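Local coordinates for protein O-succinylhomoserine sulfhydrylase (Mycobacterium tuberculosis, PDB 3NDN) that probably catalyses the pyridoxal-phosphate-dependent formation of L-homocysteine from O-succinyl-L-homoserine and hydrogen sulfide in methionine biosynthesis, at residues E87-L92 / K272-L277. Sequence-based numbering, arbitrary orientation.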
loop_
_atom_site.group_PDB
_atom_site.type_symbol
_atom_site.label_atom_id
_atom_site.label_comp_id
_atom_site.label_asym_id
_atom_site.label_seq_id
_atom_site.Cartn_x
_atom_site.Cartn_y
_atom_site.Cartn_z
ATOM N N GLU A 87 -12.416 13.939 -0.935
ATOM C CA GLU A 87 -13.239 15.067 -0.423
ATOM C C GLU A 87 -14.297 15.481 -1.459
ATOM O O GLU A 87 -15.476 15.661 -1.120
ATOM C CB GLU A 87 -12.375 16.284 -0.070
ATOM C CG GLU A 87 -11.550 16.180 1.232
ATOM C CD GLU A 87 -10.487 17.281 1.392
ATOM O OE1 GLU A 87 -10.131 17.938 0.375
ATOM O OE2 GLU A 87 -9.984 17.492 2.543
ATOM N N GLU A 88 -13.879 15.625 -2.713
ATOM C CA GLU A 88 -14.808 16.093 -3.755
ATOM C C GLU A 88 -15.832 15.051 -4.183
ATOM O O GLU A 88 -17.004 15.381 -4.437
ATOM C CB GLU A 88 -14.042 16.670 -4.950
ATOM C CG GLU A 88 -14.931 17.171 -6.099
ATOM C CD GLU A 88 -15.545 18.547 -5.861
ATOM O OE1 GLU A 88 -15.350 19.136 -4.757
ATOM O OE2 GLU A 88 -16.224 19.045 -6.804
ATOM N N ARG A 89 -15.414 13.785 -4.269
ATOM C CA ARG A 89 -16.347 12.695 -4.571
ATOM C C ARG A 89 -17.461 12.581 -3.512
ATOM O O ARG A 89 -18.646 12.477 -3.860
ATOM C CB ARG A 89 -15.594 11.349 -4.770
ATOM C CG ARG A 89 -16.476 10.165 -5.228
ATOM C CD ARG A 89 -15.608 8.975 -5.735
ATOM N NE ARG A 89 -14.899 9.321 -6.973
ATOM C CZ ARG A 89 -14.096 8.500 -7.662
ATOM N NH1 ARG A 89 -13.516 8.936 -8.782
ATOM N NH2 ARG A 89 -13.855 7.259 -7.234
ATOM N N LEU A 90 -17.099 12.633 -2.222
ATOM C CA LEU A 90 -18.103 12.580 -1.150
ATOM C C LEU A 90 -18.998 13.845 -1.170
ATOM O O LEU A 90 -20.205 13.751 -0.960
ATOM C CB LEU A 90 -17.433 12.406 0.250
ATOM C CG LEU A 90 -18.331 12.278 1.498
ATOM C CD1 LEU A 90 -19.378 11.151 1.392
ATOM C CD2 LEU A 90 -17.503 12.171 2.820
ATOM N N ARG A 91 -18.405 15.005 -1.445
ATOM C CA ARG A 91 -19.151 16.280 -1.516
ATOM C C ARG A 91 -20.211 16.218 -2.636
ATOM O O ARG A 91 -21.355 16.667 -2.450
ATOM C CB ARG A 91 -18.195 17.473 -1.752
ATOM C CG ARG A 91 -18.869 18.891 -1.621
ATOM C CD ARG A 91 -18.066 20.012 -2.355
ATOM N NE ARG A 91 -17.991 19.818 -3.811
ATOM C CZ ARG A 91 -19.020 19.891 -4.664
ATOM N NH1 ARG A 91 -20.268 20.134 -4.235
ATOM N NH2 ARG A 91 -18.809 19.691 -5.966
ATOM N N LEU A 92 -19.831 15.642 -3.775
ATOM C CA LEU A 92 -20.749 15.453 -4.921
ATOM C C LEU A 92 -21.911 14.531 -4.576
ATOM O O LEU A 92 -23.056 14.864 -4.887
ATOM C CB LEU A 92 -20.020 14.926 -6.167
ATOM C CG LEU A 92 -19.181 15.980 -6.925
ATOM C CD1 LEU A 92 -18.132 15.326 -7.834
ATOM C CD2 LEU A 92 -20.084 16.927 -7.737
ATOM N N LYS A 272 -12.081 4.727 -3.589
ATOM C CA LYS A 272 -12.411 3.582 -4.409
ATOM C C LYS A 272 -13.620 2.869 -3.749
ATOM O O LYS A 272 -14.463 2.326 -4.443
ATOM C CB LYS A 272 -11.209 2.624 -4.558
ATOM C CG LYS A 272 -9.980 3.222 -5.300
ATOM C CD LYS A 272 -10.312 3.704 -6.740
ATOM C CE LYS A 272 -10.366 2.555 -7.731
ATOM N NZ LYS A 272 -10.706 3.024 -9.130
ATOM N N GLY A 273 -13.718 2.926 -2.423
ATOM C CA GLY A 273 -14.931 2.371 -1.734
ATOM C C GLY A 273 -16.213 3.112 -2.131
ATOM O O GLY A 273 -17.309 2.524 -2.185
ATOM N N LEU A 274 -16.083 4.405 -2.417
ATOM C CA LEU A 274 -17.252 5.233 -2.764
ATOM C C LEU A 274 -17.867 4.813 -4.122
ATOM O O LEU A 274 -19.056 5.032 -4.375
ATOM C CB LEU A 274 -16.885 6.717 -2.759
ATOM C CG LEU A 274 -16.713 7.422 -1.395
ATOM C CD1 LEU A 274 -16.196 8.843 -1.645
ATOM C CD2 LEU A 274 -18.027 7.448 -0.577
ATOM N N GLU A 275 -17.072 4.163 -4.964
ATOM C CA GLU A 275 -17.570 3.683 -6.289
ATOM C C GLU A 275 -18.656 2.608 -6.170
ATOM O O GLU A 275 -19.564 2.541 -7.008
ATOM C CB GLU A 275 -16.438 3.152 -7.149
ATOM C CG GLU A 275 -15.368 4.214 -7.508
ATOM C CD GLU A 275 -14.253 3.703 -8.406
ATOM O OE1 GLU A 275 -14.342 2.558 -8.934
ATOM O OE2 GLU A 275 -13.278 4.476 -8.616
ATOM N N THR A 276 -18.548 1.758 -5.153
ATOM C CA THR A 276 -19.522 0.658 -4.940
ATOM C C THR A 276 -20.559 0.898 -3.830
ATOM O O THR A 276 -21.392 0.001 -3.531
ATOM C CB THR A 276 -18.812 -0.703 -4.650
ATOM O OG1 THR A 276 -17.965 -0.556 -3.504
ATOM C CG2 THR A 276 -17.984 -1.177 -5.843
ATOM N N LEU A 277 -20.555 2.085 -3.231
ATOM C CA LEU A 277 -21.440 2.362 -2.080
ATOM C C LEU A 277 -22.921 2.126 -2.398
ATOM O O LEU A 277 -23.638 1.456 -1.623
ATOM C CB LEU A 277 -21.215 3.783 -1.514
ATOM C CG LEU A 277 -21.916 4.273 -0.218
ATOM C CD1 LEU A 277 -21.519 3.473 1.017
ATOM C CD2 LEU A 277 -21.632 5.744 0.016
#
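Arg89 lies alongside Leu274 and reaches past it to Glu275. With CG anti to the backbone N (chi1 -174°), its chain leaves helix 81-94 toward the segment 272-277. Arg89 CB is 4.1 Å and Arg89 CG 3.8 Å from Leu274 CD1. Arg89 CD then sits 3.9 Å from Leu274 CB. The two side chains lie antiparallel, so the arginine carbons meet the leucine from methyl back to CB. The chain bends at chi3, and NE donates to Gly34 O. At the tip, Arg89 NH2 forms a salt bridge with Glu275 OE2 at 3.2 Å. The bond is bent, 138° at the hydrogen, and uses the anti lone pair of the oxygen, which is tilted from the guanidinium plane. The guanidinium and carboxylate planes are turned 49° apart. NH2 also donates to Leu271 O, and NH1 forms a salt bridge with Glu46, which also pairs with Lys272.

The contact joins helix 81-94 to the place where helix 264-273 leads into helix 277-296, in the fold-type I PLP architecture of the trans-sulfuration enzymes. Leu274 CD1 also lies against helix 81-94, 3.9 Å from Leu90 N and 4.2 Å from Leu90 CB. Glu275 OE2 takes a second bond from Lys272 NZ at 3.0 Å, from the syn side but tilted out of the carboxylate plane. Arg89, Lys272 and Glu275 form a buried salt-bridge network, joined at OE2 by Lys364 of the second subunit, whose Gln232 donates to OE1.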